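Local atomic coordinates of RE68036p (Drosophila melanogaster, PDB entry 1SQH), a protein that is of uncharacterised function but belongs to acetyltransferase-like families and may act as a glycine N-acyltransferase. Residues W118-C132 and D291-S303. Sequence-based numbering, arbitrary orientation.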
ATOM      1  N   TRP A 118      -8.504   1.037 -18.394  1.00 32.15           N
ATOM      2  CA  TRP A 118      -8.089  -0.292 -18.834  1.00 34.50           C
ATOM      3  C   TRP A 118      -7.020  -0.260 -19.903  1.00 35.19           C
ATOM      4  O   TRP A 118      -6.192  -1.163 -19.993  1.00 35.68           O
ATOM      5  CB  TRP A 118      -9.278  -1.064 -19.414  1.00 36.09           C
ATOM      6  CG  TRP A 118     -10.418  -1.262 -18.478  1.00 37.80           C
ATOM      7  CD1 TRP A 118     -11.623  -0.630 -18.510  1.00 38.36           C
ATOM      8  CD2 TRP A 118     -10.466  -2.167 -17.374  1.00 38.63           C
ATOM      9  NE1 TRP A 118     -12.424  -1.088 -17.494  1.00 38.34           N
ATOM     10  CE2 TRP A 118     -11.737  -2.032 -16.780  1.00 37.84           C
ATOM     11  CE3 TRP A 118      -9.553  -3.081 -16.826  1.00 38.80           C
ATOM     12  CZ2 TRP A 118     -12.124  -2.778 -15.664  1.00 38.14           C
ATOM     13  CZ3 TRP A 118      -9.937  -3.823 -15.714  1.00 38.40           C
ATOM     14  CH2 TRP A 118     -11.214  -3.665 -15.147  1.00 38.21           C
ATOM     15  N   THR A 119      -7.064   0.780 -20.725  1.00 36.28           N
ATOM     16  CA  THR A 119      -6.148   0.940 -21.842  1.00 37.39           C
ATOM     17  C   THR A 119      -4.978   1.881 -21.598  1.00 37.54           C
ATOM     18  O   THR A 119      -4.036   1.934 -22.396  1.00 37.71           O
ATOM     19  CB  THR A 119      -6.946   1.425 -23.069  1.00 38.13           C
ATOM     20  OG1 THR A 119      -7.689   0.324 -23.610  1.00 38.51           O
ATOM     21  CG2 THR A 119      -6.035   2.023 -24.128  1.00 40.13           C
ATOM     22  N   GLN A 120      -5.021   2.610 -20.489  1.00 38.10           N
ATOM     23  CA  GLN A 120      -3.973   3.578 -20.186  1.00 37.98           C
ATOM     24  C   GLN A 120      -2.982   3.170 -19.102  1.00 37.47           C
ATOM     25  O   GLN A 120      -2.478   4.023 -18.367  1.00 38.71           O
ATOM     26  CB  GLN A 120      -4.614   4.919 -19.826  1.00 38.77           C
ATOM     27  CG  GLN A 120      -5.279   5.612 -21.009  1.00 39.54           C
ATOM     28  CD  GLN A 120      -6.174   6.755 -20.583  1.00 41.46           C
ATOM     29  OE1 GLN A 120      -7.291   6.540 -20.104  1.00 41.51           O
ATOM     30  NE2 GLN A 120      -5.685   7.981 -20.743  1.00 42.01           N
ATOM     31  N   GLY A 121      -2.707   1.873 -19.009  1.00 35.62           N
ATOM     32  CA  GLY A 121      -1.755   1.377 -18.030  1.00 34.20           C
ATOM     33  C   GLY A 121      -2.182   1.357 -16.570  1.00 32.93           C
ATOM     34  O   GLY A 121      -1.334   1.455 -15.679  1.00 33.04           O
ATOM     35  N   ALA A 122      -3.479   1.219 -16.308  1.00 31.21           N
ATOM     36  CA  ALA A 122      -3.979   1.200 -14.930  1.00 29.28           C
ATOM     37  C   ALA A 122      -3.393   0.050 -14.112  1.00 26.91           C
ATOM     38  O   ALA A 122      -3.210  -1.057 -14.620  1.00 24.74           O
ATOM     39  CB  ALA A 122      -5.503   1.106 -14.929  1.00 28.85           C
ATOM     40  N   LEU A 123      -3.105   0.310 -12.840  1.00 25.20           N
ATOM     41  CA  LEU A 123      -2.553  -0.727 -11.965  1.00 23.25           C
ATOM     42  C   LEU A 123      -3.604  -1.248 -10.980  1.00 22.69           C
ATOM     43  O   LEU A 123      -4.190  -0.481 -10.210  1.00 22.14           O
ATOM     44  CB  LEU A 123      -1.353  -0.178 -11.194  1.00 23.26           C
ATOM     45  CG  LEU A 123      -0.739  -1.099 -10.132  1.00 23.40           C
ATOM     46  CD1 LEU A 123      -0.194  -2.354 -10.786  1.00 24.16           C
ATOM     47  CD2 LEU A 123       0.371  -0.358  -9.385  1.00 20.95           C
ATOM     48  N   LEU A 124      -3.849  -2.551 -11.022  1.00 20.97           N
ATOM     49  CA  LEU A 124      -4.809  -3.189 -10.132  1.00 21.58           C
ATOM     50  C   LEU A 124      -4.043  -3.659  -8.889  1.00 21.76           C
ATOM     51  O   LEU A 124      -3.245  -4.599  -8.962  1.00 21.40           O
ATOM     52  CB  LEU A 124      -5.466  -4.383 -10.842  1.00 19.78           C
ATOM     53  CG  LEU A 124      -6.653  -4.110 -11.786  1.00 22.00           C
ATOM     54  CD1 LEU A 124      -6.488  -2.771 -12.483  1.00 22.61           C
ATOM     55  CD2 LEU A 124      -6.790  -5.253 -12.791  1.00 19.75           C
ATOM     56  N   THR A 125      -4.295  -3.006  -7.754  1.00 21.89           N
ATOM     57  CA  THR A 125      -3.596  -3.331  -6.500  1.00 21.62           C
ATOM     58  C   THR A 125      -4.344  -4.252  -5.534  1.00 21.28           C
ATOM     59  O   THR A 125      -5.577  -4.234  -5.453  1.00 20.69           O
ATOM     60  CB  THR A 125      -3.229  -2.035  -5.733  1.00 21.34           C
ATOM     61  OG1 THR A 125      -4.428  -1.367  -5.315  1.00 21.01           O
ATOM     62  CG2 THR A 125      -2.417  -1.099  -6.623  1.00 19.06           C
ATOM     63  N   ASN A 126      -3.581  -5.039  -4.783  1.00 20.38           N
ATOM     64  CA  ASN A 126      -4.140  -5.975  -3.800  1.00 20.66           C
ATOM     65  C   ASN A 126      -5.396  -6.723  -4.268  1.00 20.61           C
ATOM     66  O   ASN A 126      -6.417  -6.729  -3.576  1.00 20.48           O
ATOM     67  CB  ASN A 126      -4.424  -5.250  -2.461  1.00 17.69           C
ATOM     68  CG  ASN A 126      -5.109  -3.899  -2.644  1.00 20.83           C
ATOM     69  OD1 ASN A 126      -4.456  -2.881  -2.946  1.00 21.31           O
ATOM     70  ND2 ASN A 126      -6.430  -3.879  -2.471  1.00 16.52           N
ATOM     71  N   VAL A 127      -5.303  -7.375  -5.426  1.00 21.45           N
ATOM     72  CA  VAL A 127      -6.429  -8.122  -5.990  1.00 21.02           C
ATOM     73  C   VAL A 127      -6.544  -9.511  -5.389  1.00 21.42           C
ATOM     74  O   VAL A 127      -5.573 -10.274  -5.389  1.00 21.58           O
ATOM     75  CB  VAL A 127      -6.301  -8.309  -7.522  1.00 20.74           C
ATOM     76  CG1 VAL A 127      -7.603  -8.873  -8.076  1.00 20.96           C
ATOM     77  CG2 VAL A 127      -5.939  -6.995  -8.191  1.00 19.09           C
ATOM     78  N   ASP A 128      -7.735  -9.832  -4.888  1.00 21.91           N
ATOM     79  CA  ASP A 128      -7.995 -11.137  -4.284  1.00 26.21           C
ATOM     80  C   ASP A 128      -7.814 -12.219  -5.343  1.00 28.07           C
ATOM     81  O   ASP A 128      -8.157 -12.016  -6.514  1.00 28.90           O
ATOM     82  CB  ASP A 128      -9.421 -11.186  -3.738  1.00 27.36           C
ATOM     83  CG  ASP A 128      -9.708 -12.454  -2.974  1.00 30.37           C
ATOM     84  OD1 ASP A 128      -9.550 -12.454  -1.732  1.00 29.86           O
ATOM     85  OD2 ASP A 128     -10.078 -13.459  -3.617  1.00 32.23           O
ATOM     86  N   LEU A 129      -7.277 -13.365  -4.943  1.00 28.43           N
ATOM     87  CA  LEU A 129      -7.052 -14.454  -5.890  1.00 31.47           C
ATOM     88  C   LEU A 129      -8.321 -14.884  -6.630  1.00 32.95           C
ATOM     89  O   LEU A 129      -8.249 -15.402  -7.743  1.00 35.34           O
ATOM     90  CB  LEU A 129      -6.443 -15.657  -5.168  1.00 32.00           C
ATOM     91  CG  LEU A 129      -5.045 -15.382  -4.611  1.00 35.06           C
ATOM     92  CD1 LEU A 129      -4.550 -16.575  -3.806  1.00 34.86           C
ATOM     93  CD2 LEU A 129      -4.100 -15.071  -5.765  1.00 35.48           C
ATOM     94  N   GLY A 130      -9.477 -14.659  -6.018  1.00 32.46           N
ATOM     95  CA  GLY A 130     -10.719 -15.057  -6.650  1.00 32.46           C
ATOM     96  C   GLY A 130     -11.233 -14.086  -7.694  1.00 32.18           C
ATOM     97  O   GLY A 130     -12.223 -14.373  -8.368  1.00 31.96           O
ATOM     98  N   PHE A 131     -10.575 -12.936  -7.824  1.00 31.27           N
ATOM     99  CA  PHE A 131     -10.985 -11.932  -8.799  1.00 31.33           C
ATOM    100  C   PHE A 131      -9.962 -11.814  -9.918  1.00 31.66           C
ATOM    101  O   PHE A 131     -10.247 -11.233 -10.966  1.00 32.79           O
ATOM    102  CB  PHE A 131     -11.125 -10.539  -8.159  1.00 31.31           C
ATOM    103  CG  PHE A 131     -12.135 -10.456  -7.046  1.00 30.35           C
ATOM    104  CD1 PHE A 131     -13.365 -11.103  -7.138  1.00 29.50           C
ATOM    105  CD2 PHE A 131     -11.868  -9.680  -5.919  1.00 29.51           C
ATOM    106  CE1 PHE A 131     -14.330 -10.976  -6.113  1.00 31.41           C
ATOM    107  CE2 PHE A 131     -12.818  -9.540  -4.892  1.00 29.36           C
ATOM    108  CZ  PHE A 131     -14.051 -10.191  -4.990  1.00 29.36           C
ATOM    109  N   CYS A 132      -8.773 -12.364  -9.702  1.00 30.34           N
ATOM    110  CA  CYS A 132      -7.706 -12.262 -10.688  1.00 31.79           C
ATOM    111  C   CYS A 132      -8.003 -12.712 -12.121  1.00 33.79           C
ATOM    112  O   CYS A 132      -7.833 -11.930 -13.058  1.00 33.04           O
ATOM    113  CB  CYS A 132      -6.454 -12.981 -10.175  1.00 32.14           C
ATOM    114  SG  CYS A 132      -5.628 -12.130  -8.791  1.00 28.29           S
ATOM    115  N   ASP A 291      -0.389 -14.441   5.946  1.00 25.94           N
ATOM    116  CA  ASP A 291      -1.762 -14.900   5.982  1.00 29.11           C
ATOM    117  C   ASP A 291      -2.627 -14.441   4.824  1.00 29.04           C
ATOM    118  O   ASP A 291      -3.851 -14.546   4.883  1.00 29.51           O
ATOM    119  CB  ASP A 291      -2.426 -14.587   7.328  1.00 33.32           C
ATOM    120  CG  ASP A 291      -2.417 -13.134   7.655  1.00 37.46           C
ATOM    121  OD1 ASP A 291      -2.542 -12.292   6.764  1.00 41.30           O
ATOM    122  OD2 ASP A 291      -2.278 -12.749   8.879  1.00 15.00           O
ATOM    123  N   LEU A 292      -1.989 -13.942   3.763  1.00 28.82           N
ATOM    124  CA  LEU A 292      -2.714 -13.522   2.558  1.00 26.34           C
ATOM    125  C   LEU A 292      -1.832 -13.528   1.308  1.00 26.00           C
ATOM    126  O   LEU A 292      -0.632 -13.269   1.373  1.00 26.68           O
ATOM    127  CB  LEU A 292      -3.313 -12.120   2.721  1.00 23.71           C
ATOM    128  CG  LEU A 292      -4.218 -11.697   1.554  1.00 21.30           C
ATOM    129  CD1 LEU A 292      -5.462 -12.573   1.569  1.00 20.28           C
ATOM    130  CD2 LEU A 292      -4.606 -10.202   1.634  1.00 19.42           C
ATOM    131  N   VAL A 293      -2.442 -13.833   0.169  1.00 26.01           N
ATOM    132  CA  VAL A 293      -1.745 -13.815  -1.112  1.00 26.46           C
ATOM    133  C   VAL A 293      -2.651 -13.051  -2.064  1.00 25.72           C
ATOM    134  O   VAL A 293      -3.808 -13.417  -2.257  1.00 27.38           O
ATOM    135  CB  VAL A 293      -1.511 -15.228  -1.677  1.00 26.30           C
ATOM    136  CG1 VAL A 293      -0.867 -15.129  -3.054  1.00 23.43           C
ATOM    137  CG2 VAL A 293      -0.636 -16.031  -0.725  1.00 23.41           C
ATOM    138  N   ASN A 294      -2.121 -11.978  -2.637  1.00 25.57           N
ATOM    139  CA  ASN A 294      -2.870 -11.136  -3.557  1.00 25.05           C
ATOM    140  C   ASN A 294      -2.025 -10.874  -4.780  1.00 25.14           C
ATOM    141  O   ASN A 294      -0.820 -11.121  -4.777  1.00 25.82           O
ATOM    142  CB  ASN A 294      -3.194  -9.796  -2.895  1.00 22.96           C
ATOM    143  CG  ASN A 294      -4.547  -9.785  -2.207  1.00 21.28           C
ATOM    144  OD1 ASN A 294      -5.099 -10.835  -1.865  1.00 22.70           O
ATOM    145  ND2 ASN A 294      -5.084  -8.585  -1.982  1.00 16.70           N
ATOM    146  N   GLU A 295      -2.652 -10.368  -5.831  1.00 25.17           N
ATOM    147  CA  GLU A 295      -1.899 -10.047  -7.030  1.00 27.37           C
ATOM    148  C   GLU A 295      -1.939  -8.553  -7.310  1.00 26.39           C
ATOM    149  O   GLU A 295      -2.886  -7.858  -6.946  1.00 25.25           O
ATOM    150  CB  GLU A 295      -2.429 -10.822  -8.252  1.00 28.80           C
ATOM    151  CG  GLU A 295      -1.752 -12.171  -8.471  1.00 31.18           C
ATOM    152  CD  GLU A 295      -2.257 -12.904  -9.708  1.00 33.75           C
ATOM    153  OE1 GLU A 295      -2.347 -12.283 -10.785  1.00 37.16           O
ATOM    154  OE2 GLU A 295      -2.554 -14.110  -9.611  1.00 34.72           O
ATOM    155  N   TRP A 296      -0.862  -8.064  -7.909  1.00 25.93           N
ATOM    156  CA  TRP A 296      -0.766  -6.676  -8.324  1.00 25.76           C
ATOM    157  C   TRP A 296      -0.751  -6.856  -9.838  1.00 26.90           C
ATOM    158  O   TRP A 296       0.175  -7.450 -10.393  1.00 26.03           O
ATOM    159  CB  TRP A 296       0.535  -6.059  -7.837  1.00 23.24           C
ATOM    160  CG  TRP A 296       0.338  -5.028  -6.766  1.00 23.78           C
ATOM    161  CD1 TRP A 296       0.475  -3.675  -6.899  1.00 23.03           C
ATOM    162  CD2 TRP A 296      -0.019  -5.265  -5.395  1.00 21.28           C
ATOM    163  NE1 TRP A 296       0.228  -3.053  -5.696  1.00 23.29           N
ATOM    164  CE2 TRP A 296      -0.077  -4.005  -4.758  1.00 22.71           C
ATOM    165  CE3 TRP A 296      -0.296  -6.419  -4.646  1.00 20.98           C
ATOM    166  CZ2 TRP A 296      -0.401  -3.866  -3.393  1.00 20.83           C
ATOM    167  CZ3 TRP A 296      -0.621  -6.277  -3.281  1.00 20.66           C
ATOM    168  CH2 TRP A 296      -0.666  -5.008  -2.678  1.00 19.12           C
ATOM    169  N   ILE A 297      -1.795  -6.382 -10.504  1.00 26.44           N
ATOM    170  CA  ILE A 297      -1.879  -6.558 -11.944  1.00 27.32           C
ATOM    171  C   ILE A 297      -1.645  -5.266 -12.703  1.00 27.86           C
ATOM    172  O   ILE A 297      -2.506  -4.384 -12.732  1.00 29.52           O
ATOM    173  CB  ILE A 297      -3.247  -7.126 -12.335  1.00 27.09           C
ATOM    174  CG1 ILE A 297      -3.534  -8.389 -11.509  1.00 27.61           C
ATOM    175  CG2 ILE A 297      -3.264  -7.442 -13.811  1.00 27.40           C
ATOM    176  CD1 ILE A 297      -4.878  -9.043 -11.794  1.00 24.84           C
ATOM    177  N   LYS A 298      -0.468  -5.155 -13.307  1.00 26.76           N
ATOM    178  CA  LYS A 298      -0.122  -3.974 -14.083  1.00 28.70           C
ATOM    179  C   LYS A 298      -0.547  -4.187 -15.535  1.00 30.42           C
ATOM    180  O   LYS A 298      -0.071  -5.112 -16.200  1.00 30.63           O
ATOM    181  CB  LYS A 298       1.387  -3.729 -14.000  1.00 27.88           C
ATOM    182  CG  LYS A 298       1.935  -2.671 -14.944  1.00 28.81           C
ATOM    183  CD  LYS A 298       1.320  -1.299 -14.716  1.00 30.46           C
ATOM    184  CE  LYS A 298       1.982  -0.273 -15.631  1.00 29.12           C
ATOM    185  NZ  LYS A 298       1.261   1.029 -15.681  1.00 27.17           N
ATOM    186  N   LEU A 299      -1.463  -3.344 -16.005  1.00 32.00           N
ATOM    187  CA  LEU A 299      -1.947  -3.403 -17.385  1.00 33.56           C
ATOM    188  C   LEU A 299      -1.044  -2.520 -18.246  1.00 33.87           C
ATOM    189  O   LEU A 299      -0.799  -1.364 -17.899  1.00 34.42           O
ATOM    190  CB  LEU A 299      -3.389  -2.890 -17.461  1.00 32.95           C
ATOM    191  CG  LEU A 299      -4.550  -3.862 -17.203  1.00 31.86           C
ATOM    192  CD1 LEU A 299      -4.217  -4.797 -16.072  1.00 32.49           C
ATOM    193  CD2 LEU A 299      -5.814  -3.072 -16.902  1.00 31.91           C
ATOM    194  N   VAL A 300      -0.534  -3.056 -19.353  1.00 35.44           N
ATOM    195  CA  VAL A 300       0.341  -2.264 -20.226  1.00 36.91           C
ATOM    196  C   VAL A 300      -0.488  -1.370 -21.146  1.00 36.30           C
ATOM    197  O   VAL A 300      -1.472  -1.813 -21.740  1.00 33.39           O
ATOM    198  CB  VAL A 300       1.264  -3.163 -21.097  1.00 39.41           C
ATOM    199  CG1 VAL A 300       1.843  -4.293 -20.256  1.00 37.59           C
ATOM    200  CG2 VAL A 300       0.501  -3.708 -22.293  1.00 41.26           C
ATOM    201  N   PRO A 301      -0.102  -0.088 -21.268  1.00 38.36           N
ATOM    202  CA  PRO A 301      -0.835   0.853 -22.128  1.00 39.87           C
ATOM    203  C   PRO A 301      -0.947   0.337 -23.563  1.00 42.29           C
ATOM    204  O   PRO A 301       0.044  -0.104 -24.146  1.00 41.40           O
ATOM    205  CB  PRO A 301      -0.007   2.133 -22.030  1.00 39.50           C
ATOM    206  CG  PRO A 301       0.615   2.037 -20.664  1.00 38.90           C
ATOM    207  CD  PRO A 301       1.028   0.579 -20.598  1.00 37.58           C
ATOM    208  N   ASN A 302      -2.156   0.396 -24.118  1.00 45.95           N
ATOM    209  CA  ASN A 302      -2.427  -0.080 -25.476  1.00 49.81           C
ATOM    210  C   ASN A 302      -1.235  -0.148 -26.418  1.00 52.20           C
ATOM    211  O   ASN A 302      -0.640  -1.212 -26.590  1.00 54.54           O
ATOM    212  CB  ASN A 302      -3.527   0.759 -26.119  1.00 50.10           C
ATOM    213  CG  ASN A 302      -4.839   0.008 -26.216  1.00 51.41           C
ATOM    214  OD1 ASN A 302      -5.830   0.526 -26.744  1.00 51.50           O
ATOM    215  ND2 ASN A 302      -4.856  -1.224 -25.704  1.00 48.83           N
ATOM    216  N   SER A 303      -0.899   0.982 -27.036  1.00 53.98           N
ATOM    217  CA  SER A 303       0.225   1.048 -27.966  1.00 56.11           C
ATOM    218  C   SER A 303       0.610   2.504 -28.199  1.00 57.54           C
ATOM    219  O   SER A 303       1.783   2.850 -27.943  1.00 58.82           O
ATOM    220  CB  SER A 303      -0.145   0.400 -29.305  1.00 55.43           C
ATOM    221  OG  SER A 303      -1.219   1.087 -29.925  1.00 56.30           O
TER
HETATM  222  O   HOH W   1      -3.407  -0.437 -20.311  1.00 46.49           O
HETATM  223  O   HOH W   2      -8.131 -10.345  -0.598  1.00 25.36           O
HETATM  224  O   HOH W   3      -6.546 -14.171  -2.226  1.00 27.79           O
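L124 and I297 form a hydrogen-bonded antiparallel pair, with L124 N to I297 O and I297 N to L124 O both 2.8 Å. Beyond it V127 and E295 make a second reciprocal pair, V127 N reaching E295 O at 2.9 Å. Between these pairs T125 and N126 stand against W296 alone, a one-residue register shift that makes a beta bulge; N126, with positive phi, turns the chain there. At the other end of the ladder, K298 starts with CG anti to the backbone N (chi1 170°) and bends at the next bond (chi2 60°), with CB against L123 CD1, which brings NZ to G121 O at 2.6 Å, in the carbonyl plane on a lone pair. Strand 289-299, from the FR47-like part of the chain, lies between 123-128, from the DUF5645 part, and 147-157 in one mixed sheet, so the two acetyltransferase-like parts share it.

Aromatic packing centres on the bulge. T125 CA lies 3.9 Å from the centroid of the W296 five-membered ring, 10° off its normal, a CH-pi contact, while N126 N sits over the same face and L123 CD2 meets the ring edge. Replacing W296 with an alanine would probably leave the bulge backbone without this flat cover and W271 without its edge-to-face partner.

Among the apolar contacts, L124 CB meets I297 CB at 3.8 Å, and L299 CD2 approaches the W118 ring edge. C132 SG touches E295 CB at 3.5 Å, beside a carboxylate held by K136 and Q151.

Waters bridge the segments: one accepts from L129 N and donates to V293 O; another accepts from G121 N, donates to W118 O and donates weakly to V300 O.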